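Local coordinates for translation initiation factor eIF2b-like protein,Translation initiation factor eIF2b-like protein (Chaetomium thermophilum, PDB 4ZEM) that forms the beta regulatory subunit of eIF2B, the complex generally credited with guanine nucleotide exchange on eIF2 during translation initiation, at residues A13-S18 against I49-R54; Q55-S60 against S161-G166; Y194-Q199 against N256-Y261. All coordinates share one frame; numbering follows the deposited sequence.

Contact 1: A13-S18 against I49-R54; sequences ATWTKS and IAQLLR
W15 and L52 carry the apolar part of this contact. The indole presents its six-membered ring edge-on to the leucine, so that L52 CB lies in the ring plane, 4.0 Å from W15 CH2, while L52 CD2 comes just as near to W15 CZ2 at 4.0 Å. The two side chains cross at about a right angle, and neither face of the indole is used against L52. CG of W15 stands anti to the backbone N (chi1 178°), which carries the bicyclic ring out from its own helix to that of L52. At its five-membered end NE1 is hydrogen-bonded to the backbone O of S27, and helix 24-37 also supplies S30, L31 and L34 as packing partners. With an alanine in place of W15, L52 would probably lose its aromatic neighbour and the S27 carbonyl this donor, and a gap is likely to open between helices 12-18 and 43-59.

These helices belong to the all-helical N-terminal part of an eIF2B alpha/beta/delta-type subunit. Their short segments run nearly parallel, with 21° between directions, but their axes stay 11.2 Å apart, a separation bridged by long side chains. L52 also touches L79 of helix 65-82 and I28 of helix 24-37.

The second kind of contact is between a methyl and an amide. T16 and Q51 meet where T16 CG2 approaches Q51 NE2 at 3.6 Å; this is van der Waals packing. The glutamine chain is extended beyond CG. T16 OG1 is engaged within its own helix, hydrogen-bonded to the backbone O of L12, which matches the methyl rather than the hydroxyl facing Q51. The Q51 amide also borders the indole, its OE1 lying 4.2 Å from W15 CZ3.

Contact 2: Q55-S60 against S161-G166; sequences QVVAKS and SEVMDG
V57 overlaps V163 with both methyls and M164 with CG1 alone. CG1 of V57 lies 3.8 Å from V163 CG1 and 3.9 Å from M164 CG, and V57 CG2 also borders the same V163 methyl. The contact is an antiparallel helix pair in the helical N-terminal part of the subunit, where the end of helix 43-59 packs on the long helix 154-182; the segment axes approach to 9.5 Å and their directions differ by 165°.

CG1 anti to the backbone N on each valine turns these two methyls to one another, and the two side chains meet at a slant. M164 instead slides past V57 in the opposite direction. Its SD already lies beside A58, 3.7 Å from A58 CB, and the bend at the last torsion (chi3 60°) turns CE to the same alanine CB. L68 of helix 65-82 touches V57, and I100 of helix 88-104 touches V163, so the valine pair sits among four helices, while M164 and A58 lie nearer the surface.

Beyond this packing, helix 43-59 ends at K59, and S60 is the first residue to leave helical geometry. The O of V56 accepts two bonds from S60: S60 N at 3.0 Å and S60 OG at 2.7 Å, which reach it from opposite faces of the carbonyl plane, the hydroxyl tilted 31° out of it.

Contact 3: Y194-Q199 against N256-Y261; sequences YVLAYQ and NGLMAY
The phenol of Y261 points its OH at the rim of the Y194 ring, lying in that ring's plane, 3.4 Å from CE1 and 3.5 Å from CD1 of Y194. The two tyrosine side chains cross at about a right angle, and the meeting is oxygen against aromatic C-H, not ring against ring. Y261 reaches this far because its CG is anti to the backbone N (chi1 -174°), sending the ring from the short helix 258-261 toward the strand.

L196 and L258 also cross at about a right angle, touching through one methyl each, L196 CD2 and L258 CD1, at 4.2 Å. The other branch of L258, CD2, comes obliquely to Y198, 4.4 Å from its CD1.

Y194, L196 and Y198 thus supply one face of strand 194-198, an inner strand of the parallel part of the Rossmann-like sheet, between strands 218-222 and 267-271. A290 of helix 287-296 packs on L258 as well, and Y198 OH is hydrogen-bonded to the backbone O of S285.

R264 makes a cation-pi contact with Y194, and positive charge over the ring would probably make its C-H edge somewhat more attractive to the Y261 oxygen; the leucine contacts, by contrast, are apolar and rest on van der Waals packing.

Overall arrangement
Contacts 1, 2 and 3 follow one another along the chain, each closing before the next opens. The first two share helix 43-59 and lie in the helical N-terminal part, their centres 13 Å apart: that helix meets helix 12-18 through one stretch and helix 154-182 through the next, with R54 packing against M164 where the two contacts touch. Contact 3 belongs to the Rossmann-like sheet on the opposite side of the chain's centre, its centre about 39 Å from that of contact 1 and about 46 Å from that of contact 2. Together they sample both the helical and the alpha/beta portion of the subunit.

Contact 1: A13-S18 against I49-R54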
loop_
_atom_site.group_PDB
_atom_site.type_symbol
_atom_site.label_atom_id
_atom_site.label_comp_id
_atom_site.label_asym_id
_atom_site.label_seq_id
_atom_site.Cartn_x
_atom_site.Cartn_y
_atom_site.Cartn_z
ATOM N N ALA A 13 15.309 0.526 -10.771
ATOM C CA ALA A 13 15.164 1.154 -12.077
ATOM C C ALA A 13 15.700 0.245 -13.178
ATOM O O ALA A 13 15.069 0.082 -14.222
ATOM C CB ALA A 13 15.881 2.493 -12.100
ATOM N N THR A 14 16.863 -0.352 -12.934
ATOM C CA THR A 14 17.460 -1.277 -13.890
ATOM C C THR A 14 16.612 -2.546 -13.982
ATOM O O THR A 14 16.434 -3.108 -15.065
ATOM C CB THR A 14 18.913 -1.639 -13.511
ATOM O OG1 THR A 14 18.944 -2.216 -12.202
ATOM C CG2 THR A 14 19.793 -0.399 -13.534
ATOM N N TRP A 15 16.089 -2.987 -12.841
ATOM C CA TRP A 15 15.220 -4.158 -12.793
ATOM C C TRP A 15 13.961 -3.932 -13.626
ATOM O O TRP A 15 13.486 -4.836 -14.312
ATOM C CB TRP A 15 14.838 -4.491 -11.346
ATOM C CG TRP A 15 13.898 -5.658 -11.216
ATOM C CD1 TRP A 15 14.240 -6.975 -11.135
ATOM C CD2 TRP A 15 12.464 -5.612 -11.144
ATOM N NE1 TRP A 15 13.113 -7.753 -11.022
ATOM C CE2 TRP A 15 12.009 -6.942 -11.024
ATOM C CE3 TRP A 15 11.523 -4.576 -11.165
ATOM C CZ2 TRP A 15 10.655 -7.265 -10.928
ATOM C CZ3 TRP A 15 10.177 -4.899 -11.072
ATOM C CH2 TRP A 15 9.756 -6.233 -10.954
ATOM N N THR A 16 13.433 -2.715 -13.561
ATOM C CA THR A 16 12.193 -2.364 -14.247
ATOM C C THR A 16 12.254 -2.454 -15.777
ATOM O O THR A 16 11.283 -2.877 -16.407
ATOM C CB THR A 16 11.738 -0.945 -13.853
ATOM O OG1 THR A 16 11.645 -0.859 -12.426
ATOM C CG2 THR A 16 10.376 -0.630 -14.452
ATOM N N LYS A 17 13.374 -2.073 -16.387
ATOM C CA LYS A 17 13.429 -2.095 -17.850
ATOM C C LYS A 17 14.116 -3.322 -18.443
ATOM O O LYS A 17 14.250 -3.434 -19.662
ATOM C CB LYS A 17 14.107 -0.836 -18.392
ATOM C CG LYS A 17 13.149 0.038 -19.184
ATOM C CD LYS A 17 12.423 -0.804 -20.236
ATOM C CE LYS A 17 11.821 0.043 -21.343
ATOM N NZ LYS A 17 12.863 0.811 -22.081
ATOM N N SER A 18 14.544 -4.242 -17.592
ATOM C CA SER A 18 14.941 -5.551 -18.073
ATOM C C SER A 18 13.731 -6.471 -18.041
ATOM O O SER A 18 13.753 -7.558 -18.597
ATOM C CB SER A 18 16.078 -6.124 -17.228
ATOM O OG SER A 18 15.896 -5.813 -15.859
ATOM N N ILE A 49 5.885 -5.371 -7.108
ATOM C CA ILE A 49 5.091 -6.594 -7.082
ATOM C C ILE A 49 4.060 -6.594 -8.212
ATOM O O ILE A 49 3.898 -7.593 -8.917
ATOM C CB ILE A 49 4.369 -6.774 -5.733
ATOM C CG1 ILE A 49 5.385 -6.825 -4.589
ATOM C CG2 ILE A 49 3.526 -8.040 -5.744
ATOM C CD1 ILE A 49 6.388 -7.960 -4.713
ATOM N N ALA A 50 3.390 -5.461 -8.399
ATOM C CA ALA A 50 2.378 -5.332 -9.446
ATOM C C ALA A 50 2.981 -5.563 -10.838
ATOM O O ALA A 50 2.399 -6.253 -11.673
ATOM C CB ALA A 50 1.711 -3.954 -9.372
ATOM N N GLN A 51 4.154 -4.992 -11.077
ATOM C CA GLN A 51 4.828 -5.153 -12.358
ATOM C C GLN A 51 5.291 -6.586 -12.607
ATOM O O GLN A 51 5.189 -7.097 -13.729
ATOM C CB GLN A 51 6.015 -4.190 -12.450
ATOM C CG GLN A 51 5.636 -2.837 -13.015
ATOM C CD GLN A 51 6.739 -1.815 -12.891
ATOM O OE1 GLN A 51 7.457 -1.779 -11.893
ATOM N NE2 GLN A 51 6.885 -0.976 -13.908
ATOM N N LEU A 52 5.814 -7.228 -11.567
ATOM C CA LEU A 52 6.260 -8.613 -11.679
ATOM C C LEU A 52 5.059 -9.529 -11.933
ATOM O O LEU A 52 5.131 -10.438 -12.763
ATOM C CB LEU A 52 7.026 -9.038 -10.417
ATOM C CG LEU A 52 7.747 -10.397 -10.385
ATOM C CD1 LEU A 52 6.813 -11.581 -10.110
ATOM C CD2 LEU A 52 8.551 -10.610 -11.665
ATOM N N LEU A 53 3.965 -9.292 -11.210
ATOM C CA LEU A 53 2.756 -10.095 -11.371
ATOM C C LEU A 53 2.171 -9.922 -12.771
ATOM O O LEU A 53 1.636 -10.868 -13.352
ATOM C CB LEU A 53 1.718 -9.735 -10.307
ATOM C CG LEU A 53 2.083 -10.175 -8.887
ATOM C CD1 LEU A 53 0.906 -9.970 -7.940
ATOM C CD2 LEU A 53 2.555 -11.630 -8.871
ATOM N N ARG A 54 2.295 -8.715 -13.316
ATOM C CA ARG A 54 1.860 -8.454 -14.682
ATOM C C ARG A 54 2.644 -9.310 -15.676
ATOM O O ARG A 54 2.088 -9.822 -16.653
ATOM C CB ARG A 54 2.025 -6.979 -15.028
ATOM C CG ARG A 54 1.375 -6.583 -16.341
ATOM C CD ARG A 54 1.565 -5.106 -16.624
ATOM N NE ARG A 54 1.060 -4.740 -17.940
ATOM C CZ ARG A 54 1.813 -4.661 -19.031
ATOM N NH1 ARG A 54 3.113 -4.919 -18.962
ATOM N NH2 ARG A 54 1.266 -4.319 -20.189
#

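Contact 2: Q55-S60 against S161-G166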
loop_
_atom_site.group_PDB
_atom_site.type_symbol
_atom_site.label_atom_id
_atom_site.label_comp_id
_atom_site.label_asym_id
_atom_site.label_seq_id
_atom_site.Cartn_x
_atom_site.Cartn_y
_atom_site.Cartn_z
ATOM N N GLN A 55 3.935 -9.471 -15.412
ATOM C CA GLN A 55 4.795 -10.260 -16.279
ATOM C C GLN A 55 4.500 -11.750 -16.115
ATOM O O GLN A 55 4.642 -12.529 -17.058
ATOM C CB GLN A 55 6.264 -9.985 -15.959
ATOM C CG GLN A 55 6.802 -8.710 -16.561
ATOM C CD GLN A 55 6.670 -8.660 -18.069
ATOM O OE1 GLN A 55 6.912 -9.649 -18.760
ATOM N NE2 GLN A 55 6.286 -7.498 -18.588
ATOM N N VAL A 56 4.075 -12.134 -14.916
ATOM C CA VAL A 56 3.633 -13.501 -14.660
ATOM C C VAL A 56 2.388 -13.817 -15.484
ATOM O O VAL A 56 2.298 -14.869 -16.109
ATOM C CB VAL A 56 3.348 -13.725 -13.159
ATOM C CG1 VAL A 56 2.656 -15.054 -12.927
ATOM C CG2 VAL A 56 4.636 -13.643 -12.362
ATOM N N VAL A 57 1.439 -12.887 -15.502
ATOM C CA VAL A 57 0.229 -13.047 -16.301
ATOM C C VAL A 57 0.598 -13.154 -17.778
ATOM O O VAL A 57 0.055 -13.981 -18.507
ATOM C CB VAL A 57 -0.763 -11.884 -16.085
ATOM C CG1 VAL A 57 -1.935 -11.993 -17.049
ATOM C CG2 VAL A 57 -1.257 -11.877 -14.645
ATOM N N ALA A 58 1.532 -12.313 -18.206
ATOM C CA ALA A 58 1.948 -12.260 -19.605
ATOM C C ALA A 58 2.783 -13.457 -20.076
ATOM O O ALA A 58 2.523 -14.007 -21.138
ATOM C CB ALA A 58 2.720 -10.974 -19.858
ATOM N N LYS A 59 3.798 -13.838 -19.308
ATOM C CA LYS A 59 4.761 -14.833 -19.770
ATOM C C LYS A 59 4.600 -16.261 -19.238
ATOM O O LYS A 59 5.093 -17.196 -19.864
ATOM C CB LYS A 59 6.176 -14.349 -19.465
ATOM C CG LYS A 59 6.525 -13.014 -20.103
ATOM C CD LYS A 59 7.991 -12.684 -19.880
ATOM C CE LYS A 59 8.461 -11.561 -20.786
ATOM N NZ LYS A 59 9.950 -11.481 -20.821
ATOM N N SER A 60 3.959 -16.448 -18.085
ATOM C CA SER A 60 3.803 -17.805 -17.551
ATOM C C SER A 60 2.867 -18.645 -18.432
ATOM O O SER A 60 2.105 -18.103 -19.233
ATOM C CB SER A 60 3.303 -17.774 -16.105
ATOM O OG SER A 60 1.918 -17.492 -16.044
ATOM N N SER A 161 -5.169 -10.333 -21.854
ATOM C CA SER A 161 -5.052 -8.924 -22.205
ATOM C C SER A 161 -5.772 -8.031 -21.205
ATOM O O SER A 161 -5.260 -6.984 -20.805
ATOM C CB SER A 161 -5.599 -8.671 -23.610
ATOM O OG SER A 161 -5.665 -7.280 -23.871
ATOM N N GLU A 162 -6.970 -8.442 -20.812
ATOM C CA GLU A 162 -7.777 -7.652 -19.890
ATOM C C GLU A 162 -7.172 -7.605 -18.483
ATOM O O GLU A 162 -7.215 -6.571 -17.813
ATOM C CB GLU A 162 -9.205 -8.201 -19.839
ATOM C CG GLU A 162 -10.286 -7.125 -19.801
ATOM C CD GLU A 162 -10.383 -6.319 -21.093
ATOM O OE1 GLU A 162 -11.204 -5.379 -21.138
ATOM O OE2 GLU A 162 -9.649 -6.615 -22.062
ATOM N N VAL A 163 -6.611 -8.727 -18.037
ATOM C CA VAL A 163 -5.975 -8.795 -16.724
ATOM C C VAL A 163 -4.741 -7.906 -16.649
ATOM O O VAL A 163 -4.539 -7.194 -15.661
ATOM C CB VAL A 163 -5.584 -10.240 -16.357
ATOM C CG1 VAL A 163 -4.671 -10.260 -15.136
ATOM C CG2 VAL A 163 -6.826 -11.075 -16.114
ATOM N N MET A 164 -3.924 -7.933 -17.696
ATOM C CA MET A 164 -2.725 -7.107 -17.732
ATOM C C MET A 164 -3.077 -5.623 -17.648
ATOM O O MET A 164 -2.414 -4.850 -16.951
ATOM C CB MET A 164 -1.930 -7.383 -19.013
ATOM C CG MET A 164 -1.244 -8.743 -19.055
ATOM S SD MET A 164 -0.426 -9.113 -20.630
ATOM C CE MET A 164 0.763 -7.781 -20.731
ATOM N N ASP A 165 -4.139 -5.237 -18.347
ATOM C CA ASP A 165 -4.659 -3.878 -18.286
ATOM C C ASP A 165 -5.069 -3.493 -16.861
ATOM O O ASP A 165 -4.753 -2.399 -16.383
ATOM C CB ASP A 165 -5.828 -3.724 -19.261
ATOM C CG ASP A 165 -5.363 -3.387 -20.671
ATOM O OD1 ASP A 165 -4.180 -3.019 -20.835
ATOM O OD2 ASP A 165 -6.170 -3.493 -21.616
ATOM N N GLY A 166 -5.776 -4.396 -16.190
ATOM C CA GLY A 166 -6.247 -4.161 -14.836
ATOM C C GLY A 166 -5.092 -3.992 -13.869
ATOM O O GLY A 166 -5.159 -3.182 -12.931
#

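Contact 3: Y194-Q199 against N256-Y261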
loop_
_atom_site.group_PDB
_atom_site.type_symbol
_atom_site.label_atom_id
_atom_site.label_comp_id
_atom_site.label_asym_id
_atom_site.label_seq_id
_atom_site.Cartn_x
_atom_site.Cartn_y
_atom_site.Cartn_z
ATOM N N TYR A 194 -1.518 23.561 14.672
ATOM C CA TYR A 194 -0.256 23.009 15.136
ATOM C C TYR A 194 -0.329 21.509 14.910
ATOM O O TYR A 194 -1.058 20.801 15.612
ATOM C CB TYR A 194 -0.034 23.350 16.603
ATOM C CG TYR A 194 0.842 24.556 16.805
ATOM C CD1 TYR A 194 2.002 24.484 17.569
ATOM C CD2 TYR A 194 0.479 25.788 16.272
ATOM C CE1 TYR A 194 2.791 25.608 17.774
ATOM C CE2 TYR A 194 1.272 26.911 16.448
ATOM C CZ TYR A 194 2.420 26.818 17.202
ATOM O OH TYR A 194 3.186 27.943 17.381
ATOM N N VAL A 195 0.425 21.034 13.925
ATOM C CA VAL A 195 0.327 19.647 13.490
ATOM C C VAL A 195 1.563 18.866 13.888
ATOM O O VAL A 195 2.676 19.165 13.450
ATOM C CB VAL A 195 0.143 19.557 11.954
ATOM C CG1 VAL A 195 0.128 18.111 11.490
ATOM C CG2 VAL A 195 -1.127 20.277 11.529
ATOM N N LEU A 196 1.355 17.825 14.682
ATOM C CA LEU A 196 2.456 17.004 15.144
ATOM C C LEU A 196 2.615 15.833 14.173
ATOM O O LEU A 196 1.715 15.008 14.022
ATOM C CB LEU A 196 2.203 16.544 16.589
ATOM C CG LEU A 196 3.182 15.661 17.383
ATOM C CD1 LEU A 196 3.127 14.195 16.995
ATOM C CD2 LEU A 196 4.607 16.195 17.327
ATOM N N ALA A 197 3.756 15.787 13.496
ATOM C CA ALA A 197 4.038 14.706 12.558
ATOM C C ALA A 197 5.096 13.798 13.144
ATOM O O ALA A 197 6.254 14.195 13.293
ATOM C CB ALA A 197 4.500 15.257 11.217
ATOM N N TYR A 198 4.713 12.561 13.443
ATOM C CA TYR A 198 5.641 11.659 14.102
ATOM C C TYR A 198 6.346 10.834 13.038
ATOM O O TYR A 198 5.696 10.105 12.289
ATOM C CB TYR A 198 4.918 10.759 15.107
ATOM C CG TYR A 198 5.833 9.768 15.780
ATOM C CD1 TYR A 198 6.448 10.091 16.987
ATOM C CD2 TYR A 198 6.105 8.527 15.214
ATOM C CE1 TYR A 198 7.304 9.211 17.615
ATOM C CE2 TYR A 198 6.964 7.633 15.840
ATOM C CZ TYR A 198 7.560 7.986 17.042
ATOM O OH TYR A 198 8.412 7.117 17.684
ATOM N N GLN A 199 7.670 10.982 12.969
ATOM C CA GLN A 199 8.505 10.318 11.959
ATOM C C GLN A 199 7.880 10.272 10.567
ATOM O O GLN A 199 7.610 9.191 10.054
ATOM C CB GLN A 199 8.846 8.893 12.394
ATOM C CG GLN A 199 9.599 8.795 13.702
ATOM C CD GLN A 199 10.481 7.563 13.753
ATOM O OE1 GLN A 199 10.686 6.897 12.739
ATOM N NE2 GLN A 199 11.017 7.262 14.929
ATOM N N ASN A 256 12.725 13.900 25.132
ATOM C CA ASN A 256 12.054 13.842 26.422
ATOM C C ASN A 256 10.717 14.572 26.469
ATOM O O ASN A 256 9.775 14.129 27.115
ATOM C CB ASN A 256 12.979 14.341 27.534
ATOM C CG ASN A 256 13.449 15.767 27.316
ATOM O OD1 ASN A 256 12.663 16.710 27.371
ATOM N ND2 ASN A 256 14.744 15.931 27.090
ATOM N N GLY A 257 10.658 15.705 25.788
ATOM C CA GLY A 257 9.490 16.566 25.763
ATOM C C GLY A 257 8.221 16.203 25.016
ATOM O O GLY A 257 7.217 16.891 25.157
ATOM N N LEU A 258 8.251 15.165 24.196
ATOM C CA LEU A 258 7.074 14.832 23.396
ATOM C C LEU A 258 5.807 14.814 24.244
ATOM O O LEU A 258 4.791 15.383 23.862
ATOM C CB LEU A 258 7.232 13.480 22.710
ATOM C CG LEU A 258 6.038 13.124 21.820
ATOM C CD1 LEU A 258 5.702 14.291 20.894
ATOM C CD2 LEU A 258 6.289 11.860 21.006
ATOM N N MET A 259 5.889 14.195 25.414
ATOM C CA MET A 259 4.716 14.013 26.256
ATOM C C MET A 259 4.253 15.341 26.835
ATOM O O MET A 259 3.057 15.598 26.957
ATOM C CB MET A 259 5.040 13.037 27.386
ATOM C CG MET A 259 3.883 12.178 27.830
ATOM S SD MET A 259 3.344 11.107 26.489
ATOM C CE MET A 259 4.901 10.389 25.979
ATOM N N ALA A 260 5.212 16.191 27.173
ATOM C CA ALA A 260 4.922 17.518 27.695
ATOM C C ALA A 260 4.294 18.435 26.642
ATOM O O ALA A 260 3.461 19.277 26.969
ATOM C CB ALA A 260 6.186 18.150 28.259
ATOM N N TYR A 261 4.682 18.264 25.381
ATOM C CA TYR A 261 4.301 19.221 24.347
ATOM C C TYR A 261 3.029 18.881 23.568
ATOM O O TYR A 261 2.432 19.774 22.967
ATOM C CB TYR A 261 5.461 19.355 23.342
ATOM C CG TYR A 261 5.260 20.422 22.295
ATOM C CD1 TYR A 261 5.637 21.735 22.546
ATOM C CD2 TYR A 261 4.685 20.127 21.066
ATOM C CE1 TYR A 261 5.454 22.722 21.604
ATOM C CE2 TYR A 261 4.486 21.112 20.120
ATOM C CZ TYR A 261 4.878 22.410 20.397
ATOM O OH TYR A 261 4.702 23.403 19.468
#